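Local coordinates for protein tryptophanyl-tRNA synthetase (Cryptosporidium parvum Iowa II, PDB 3HV0) that probably catalyses the ATP-dependent attachment of L-tryptophan to tRNA(Trp), releasing AMP and diphosphate, as a class I aminoacyl-tRNA synthetase, at residues Tyr76-Arg81 / Cys222-Ala227; Leu97-Leu102 / Cys145-Glu150. All blocks are in the same frame, centred on the assembly; numbering follows the deposited sequence.

Contact 1: residues Tyr76-Arg81 / Cys222-Ala227; sequences YLYTGR and CLVPHA. With TRP (tryptophan), chain C.
Strands 76-81 and 222-227 run parallel, their axes 33° apart and 4.6 Å from each other at the closest point, with Tyr76 paired with Cys222 and Leu77 with Leu223. The ladder is short: Leu223 N reaches Tyr76 O with an N-H...O angle of 166°, and Leu223 O takes the N-H of Tyr78. It stops there, since Pro225 has no N-H for Tyr78 O and presents CD to it; farther on, Thr79 OG1, anti to its own backbone N, donates to Pro225 O at 2.9 Å. On one face of the sheet Cys222 CB lies 3.4 Å above the plane of the Tyr76 ring, displaced toward the rim, in a CH-pi contact, and its sulfur also stands over that face, a sulfur-aromatic contact, SG being 4.2 Å from the ring centroid. The same sulfur sits at the edge of the Tyr78 ring. On the other face Leu77 and Leu223 lie side by side, their CD2 atoms 4.1 Å apart. These are neighbouring inner strands of the Rossmann fold of the class I catalytic domain, in the synthetase portion of a longer protein, and their C-terminal ends frame the bound tryptophan. Its indole NE1 donates to Tyr78 OH at 3.1 Å, nearly straight at 163°; two further acceptors, Gln201 O and Gln113 OE1, lie within hydrogen-bonding distance of that hydroxyl's single proton. Gly80, lacking a side chain, brings CA within 3.4 Å of the indole CD2, while His226 CB lies 3.4 Å from CZ3 and Val224 CG1 borders CH2.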
loop_
_atom_site.group_PDB
_atom_site.type_symbol
_atom_site.label_atom_id
_atom_site.label_comp_id
_atom_site.label_asym_id
_atom_site.label_seq_id
_atom_site.Cartn_x
_atom_site.Cartn_y
_atom_site.Cartn_z
ATOM N N TYR A 76 15.856 -17.436 7.660
ATOM C CA TYR A 76 15.804 -16.142 8.359
ATOM C C TYR A 76 14.661 -16.014 9.337
ATOM O O TYR A 76 13.669 -16.740 9.247
ATOM C CB TYR A 76 15.794 -14.960 7.379
ATOM C CG TYR A 76 14.499 -14.641 6.648
ATOM C CD1 TYR A 76 14.133 -15.351 5.517
ATOM C CD2 TYR A 76 13.698 -13.565 7.027
ATOM C CE1 TYR A 76 12.988 -15.047 4.803
ATOM C CE2 TYR A 76 12.529 -13.253 6.322
ATOM C CZ TYR A 76 12.184 -13.989 5.193
ATOM O OH TYR A 76 11.034 -13.704 4.454
ATOM N N LEU A 77 14.830 -15.086 10.280
ATOM C CA LEU A 77 13.824 -14.815 11.301
ATOM C C LEU A 77 13.055 -13.561 10.914
ATOM O O LEU A 77 13.596 -12.684 10.312
ATOM C CB LEU A 77 14.483 -14.643 12.671
ATOM C CG LEU A 77 15.321 -15.827 13.185
ATOM C CD1 LEU A 77 16.448 -15.419 14.129
ATOM C CD2 LEU A 77 14.424 -16.871 13.840
ATOM N N TYR A 78 11.780 -13.503 11.242
ATOM C CA TYR A 78 10.980 -12.292 11.070
ATOM C C TYR A 78 10.085 -12.116 12.294
ATOM O O TYR A 78 9.297 -12.995 12.653
ATOM C CB TYR A 78 10.151 -12.360 9.791
ATOM C CG TYR A 78 8.929 -11.447 9.697
ATOM C CD1 TYR A 78 8.978 -10.120 10.084
ATOM C CD2 TYR A 78 7.747 -11.915 9.154
ATOM C CE1 TYR A 78 7.874 -9.302 9.961
ATOM C CE2 TYR A 78 6.634 -11.104 9.030
ATOM C CZ TYR A 78 6.700 -9.793 9.434
ATOM O OH TYR A 78 5.560 -8.992 9.318
ATOM N N THR A 79 10.251 -10.983 12.956
ATOM C CA THR A 79 9.376 -10.618 14.046
ATOM C C THR A 79 9.018 -9.145 13.914
ATOM O O THR A 79 9.530 -8.487 13.047
ATOM C CB THR A 79 9.999 -10.953 15.379
ATOM O OG1 THR A 79 8.949 -11.169 16.317
ATOM C CG2 THR A 79 10.882 -9.847 15.877
ATOM N N GLY A 80 8.121 -8.652 14.749
ATOM C CA GLY A 80 7.651 -7.256 14.613
ATOM C C GLY A 80 7.123 -6.620 15.871
ATOM O O GLY A 80 7.089 -7.250 16.918
ATOM N N ARG A 81 6.730 -5.346 15.742
ATOM C CA ARG A 81 6.297 -4.516 16.847
ATOM C C ARG A 81 5.363 -3.383 16.328
ATOM O O ARG A 81 5.630 -2.749 15.330
ATOM C CB ARG A 81 7.543 -3.995 17.561
ATOM C CG ARG A 81 7.408 -2.693 18.321
ATOM C CD ARG A 81 6.470 -2.777 19.526
ATOM N NE ARG A 81 6.328 -1.484 20.183
ATOM C CZ ARG A 81 5.458 -1.217 21.145
ATOM N NH1 ARG A 81 4.636 -2.152 21.583
ATOM N NH2 ARG A 81 5.404 0.003 21.668
ATOM N N CYS A 222 11.475 -18.889 6.056
ATOM C CA CYS A 222 11.340 -17.851 7.054
ATOM C C CYS A 222 10.742 -18.453 8.304
ATOM O O CYS A 222 9.831 -19.268 8.207
ATOM C CB CYS A 222 10.422 -16.752 6.549
ATOM S SG CYS A 222 9.864 -15.641 7.874
ATOM N N LEU A 223 11.260 -18.061 9.465
ATOM C CA LEU A 223 10.696 -18.474 10.753
ATOM C C LEU A 223 10.241 -17.256 11.486
ATOM O O LEU A 223 11.010 -16.315 11.641
ATOM C CB LEU A 223 11.719 -19.207 11.632
ATOM C CG LEU A 223 11.208 -19.589 13.027
ATOM C CD1 LEU A 223 9.992 -20.467 12.937
ATOM C CD2 LEU A 223 12.247 -20.298 13.858
ATOM N N VAL A 224 9.009 -17.300 11.982
ATOM C CA VAL A 224 8.335 -16.131 12.554
ATOM C C VAL A 224 7.931 -16.387 13.998
ATOM O O VAL A 224 6.930 -17.077 14.257
ATOM C CB VAL A 224 7.096 -15.822 11.750
ATOM C CG1 VAL A 224 6.399 -14.493 12.265
ATOM C CG2 VAL A 224 7.447 -15.774 10.264
ATOM N N PRO A 225 8.725 -15.861 14.952
ATOM C CA PRO A 225 8.352 -15.783 16.375
ATOM C C PRO A 225 7.264 -14.754 16.621
ATOM O O PRO A 225 7.381 -13.619 16.178
ATOM C CB PRO A 225 9.641 -15.327 17.049
ATOM C CG PRO A 225 10.723 -15.813 16.167
ATOM C CD PRO A 225 10.174 -15.663 14.771
ATOM N N HIS A 226 6.212 -15.132 17.324
ATOM C CA HIS A 226 5.161 -14.151 17.634
ATOM C C HIS A 226 4.288 -14.538 18.827
ATOM O O HIS A 226 4.175 -15.706 19.189
ATOM C CB HIS A 226 4.307 -13.858 16.383
ATOM C CG HIS A 226 3.590 -15.051 15.824
ATOM N ND1 HIS A 226 2.370 -15.481 16.305
ATOM C CD2 HIS A 226 3.879 -15.853 14.768
ATOM C CE1 HIS A 226 1.963 -16.525 15.600
ATOM N NE2 HIS A 226 2.855 -16.767 14.658
ATOM N N ALA A 227 3.687 -13.545 19.462
ATOM C CA ALA A 227 2.650 -13.815 20.449
ATOM C C ALA A 227 1.543 -14.556 19.718
ATOM O O ALA A 227 1.306 -14.314 18.532
ATOM C CB ALA A 227 2.132 -12.526 21.051
HETATM N N TRP C . 1.124 -6.011 14.414
HETATM C CA TRP C . 2.064 -6.553 15.438
HETATM C C TRP C . 1.715 -5.994 16.810
HETATM O O TRP C . 1.041 -4.952 16.906
HETATM C CB TRP C . 3.538 -6.262 15.092
HETATM C CG TRP C . 4.146 -7.254 14.129
HETATM C CD1 TRP C . 4.415 -7.054 12.796
HETATM C CD2 TRP C . 4.579 -8.592 14.419
HETATM N NE1 TRP C . 4.981 -8.175 12.253
HETATM C CE2 TRP C . 5.081 -9.138 13.221
HETATM C CE3 TRP C . 4.592 -9.376 15.569
HETATM C CZ2 TRP C . 5.589 -10.433 13.144
HETATM C CZ3 TRP C . 5.093 -10.663 15.488
HETATM C CH2 TRP C . 5.576 -11.183 14.276
HETATM O OXT TRP C . 2.102 -6.600 17.826
#

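Contact 2: residues Leu97-Leu102 / Cys145-Glu150; sequences LFTKYL and CGFDPE
The Phe147 ring meets helix 93-106 obliquely, neither squarely by its face nor by its edge, with CE2 doing most of the touching: it lies 3.6 Å from Lys100 N and also packs on Lys100 CB. Thr99 CG2 is 4.1 Å from the same Phe147 CE2. Thr99 turns this methyl to the ring with CG2 anti to its backbone N, while OG1 turns back to bond with Pro95 O in its own helix. Lys100 carries the polar part of the contact. Its aliphatic chain passes the backbone of 145-146, CG 3.6 Å from Cys145 O, and bends at chi2 and again at chi4 (-55°), which brings NZ to Gly146 O at 2.8 Å. The ammonium approaches from above the carbonyl plane, 44° out of it, rather than along a lone pair. NZ also forms a salt bridge with Asp104 one helical turn on, so the ammonium has both a carboxylate and a carbonyl as partners. Gly146 leaves the preceding helix with positive phi (88°), a conformation suited to glycine, and the turn leaves its carbonyl within reach of Lys100. One turn earlier in the helix, Leu97 CD2 touches Cys145 SG at 4.2 Å. The loop leads from helix 128-143 toward outer strand 152-156, and Phe147 touches Phe96 and Gln103 of helix 93-106, the helix of the beta-alpha-beta crossover between strands 76-81 and 110-114, and Leu110 of the latter.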
loop_
_atom_site.group_PDB
_atom_site.type_symbol
_atom_site.label_atom_id
_atom_site.label_comp_id
_atom_site.label_asym_id
_atom_site.label_seq_id
_atom_site.Cartn_x
_atom_site.Cartn_y
_atom_site.Cartn_z
ATOM N N LEU A 97 13.542 -10.910 23.170
ATOM C CA LEU A 97 14.573 -11.655 23.895
ATOM C C LEU A 97 14.715 -13.083 23.357
ATOM O O LEU A 97 15.819 -13.614 23.235
ATOM C CB LEU A 97 14.293 -11.680 25.404
ATOM C CG LEU A 97 14.458 -10.386 26.224
ATOM C CD1 LEU A 97 14.341 -10.698 27.728
ATOM C CD2 LEU A 97 15.753 -9.641 25.942
ATOM N N PHE A 98 13.595 -13.698 22.999
ATOM C CA PHE A 98 13.618 -15.056 22.435
ATOM C C PHE A 98 14.265 -15.127 21.040
ATOM O O PHE A 98 15.068 -16.017 20.755
ATOM C CB PHE A 98 12.210 -15.613 22.374
ATOM C CG PHE A 98 12.162 -17.055 22.040
ATOM C CD1 PHE A 98 12.622 -17.995 22.947
ATOM C CD2 PHE A 98 11.669 -17.478 20.817
ATOM C CE1 PHE A 98 12.592 -19.343 22.651
ATOM C CE2 PHE A 98 11.614 -18.805 20.501
ATOM C CZ PHE A 98 12.074 -19.760 21.424
ATOM N N THR A 99 13.926 -14.172 20.189
ATOM C CA THR A 99 14.541 -14.048 18.877
ATOM C C THR A 99 16.059 -13.809 18.904
ATOM O O THR A 99 16.788 -14.286 18.037
ATOM C CB THR A 99 13.939 -12.874 18.139
ATOM O OG1 THR A 99 12.505 -13.023 18.090
ATOM C CG2 THR A 99 14.556 -12.791 16.726
ATOM N N LYS A 100 16.535 -13.027 19.866
ATOM C CA LYS A 100 17.973 -12.804 20.014
ATOM C C LYS A 100 18.625 -14.156 20.290
ATOM O O LYS A 100 19.625 -14.503 19.683
ATOM C CB LYS A 100 18.254 -11.823 21.167
ATOM C CG LYS A 100 19.646 -11.182 21.167
ATOM C CD LYS A 100 20.555 -11.820 22.199
ATOM C CE LYS A 100 22.009 -11.261 22.160
ATOM N NZ LYS A 100 22.641 -11.378 20.805
ATOM N N TYR A 101 18.019 -14.922 21.187
ATOM C CA TYR A 101 18.522 -16.246 21.514
ATOM C C TYR A 101 18.547 -17.115 20.243
ATOM O O TYR A 101 19.523 -17.840 19.989
ATOM C CB TYR A 101 17.681 -16.912 22.609
ATOM C CG TYR A 101 17.768 -18.403 22.561
ATOM C CD1 TYR A 101 18.881 -19.069 23.079
ATOM C CD2 TYR A 101 16.763 -19.159 21.957
ATOM C CE1 TYR A 101 18.981 -20.453 23.021
ATOM C CE2 TYR A 101 16.855 -20.545 21.886
ATOM C CZ TYR A 101 17.973 -21.183 22.418
ATOM O OH TYR A 101 18.056 -22.551 22.370
ATOM N N LEU A 102 17.478 -17.031 19.445
ATOM C CA LEU A 102 17.432 -17.797 18.207
ATOM C C LEU A 102 18.485 -17.310 17.198
ATOM O O LEU A 102 19.016 -18.090 16.420
ATOM C CB LEU A 102 16.051 -17.728 17.582
ATOM C CG LEU A 102 14.894 -18.410 18.311
ATOM C CD1 LEU A 102 13.578 -17.939 17.675
ATOM C CD2 LEU A 102 15.029 -19.914 18.283
ATOM N N CYS A 145 18.269 -4.888 23.072
ATOM C CA CYS A 145 18.263 -6.319 23.408
ATOM C C CYS A 145 19.536 -7.059 22.961
ATOM O O CYS A 145 19.701 -8.256 23.225
ATOM C CB CYS A 145 17.042 -7.002 22.784
ATOM S SG CYS A 145 15.362 -6.362 23.304
ATOM N N GLY A 146 20.421 -6.362 22.255
ATOM C CA GLY A 146 21.721 -6.915 21.877
ATOM C C GLY A 146 21.770 -7.685 20.572
ATOM O O GLY A 146 22.593 -8.586 20.415
ATOM N N PHE A 147 20.911 -7.322 19.619
ATOM C CA PHE A 147 20.947 -7.925 18.292
ATOM C C PHE A 147 22.221 -7.514 17.569
ATOM O O PHE A 147 22.755 -6.436 17.816
ATOM C CB PHE A 147 19.758 -7.492 17.453
ATOM C CG PHE A 147 18.440 -7.981 17.968
ATOM C CD1 PHE A 147 17.524 -7.094 18.526
ATOM C CD2 PHE A 147 18.099 -9.315 17.878
ATOM C CE1 PHE A 147 16.294 -7.542 19.004
ATOM C CE2 PHE A 147 16.877 -9.773 18.353
ATOM C CZ PHE A 147 15.965 -8.867 18.917
ATOM N N ASP A 148 22.688 -8.380 16.670
ATOM C CA ASP A 148 23.888 -8.110 15.867
ATOM C C ASP A 148 23.459 -7.323 14.633
ATOM O O ASP A 148 22.617 -7.799 13.885
ATOM C CB ASP A 148 24.554 -9.435 15.469
ATOM C CG ASP A 148 25.908 -9.257 14.801
ATOM O OD1 ASP A 148 26.227 -8.150 14.292
ATOM O OD2 ASP A 148 26.669 -10.256 14.778
ATOM N N PRO A 149 24.040 -6.123 14.417
ATOM C CA PRO A 149 23.701 -5.308 13.246
ATOM C C PRO A 149 24.141 -5.915 11.916
ATOM O O PRO A 149 23.534 -5.626 10.886
ATOM C CB PRO A 149 24.436 -3.990 13.506
ATOM C CG PRO A 149 25.507 -4.332 14.397
ATOM C CD PRO A 149 24.993 -5.413 15.286
ATOM N N GLU A 150 25.173 -6.751 11.941
ATOM C CA GLU A 150 25.594 -7.472 10.744
ATOM C C GLU A 150 24.598 -8.568 10.345
ATOM O O GLU A 150 24.645 -9.058 9.216
ATOM C CB GLU A 150 26.994 -8.063 10.936
ATOM C CG GLU A 150 28.104 -7.005 10.867
ATOM C CD GLU A 150 29.389 -7.437 11.575
ATOM O OE1 GLU A 150 29.295 -8.027 12.680
ATOM O OE2 GLU A 150 30.498 -7.183 11.038
#

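How the contacts relate
Contact 2 is nested in the chain between the two strands of contact 1, and the centres of the two contacts lie about 12 Å apart. Helix 93-106, which follows strand 76-81, joins them by covering the sheet face that carries Leu77, Leu223 and Pro225. Pro225 CB lies 3.8 Å from Thr99 OG1, and Pro225 CG is 3.9 Å from Leu102 CD1, which also lies 4.1 Å from Leu77 CD2. Contact 1 lines the tryptophan pocket directly, supplying seven of its 15 residues. Contact 2 is farther out: the nearest atoms of the Thr99 side chain and the ligand are about 8 Å apart, and Pro225, whose carbonyl oxygen approaches the indole, is a link between the two.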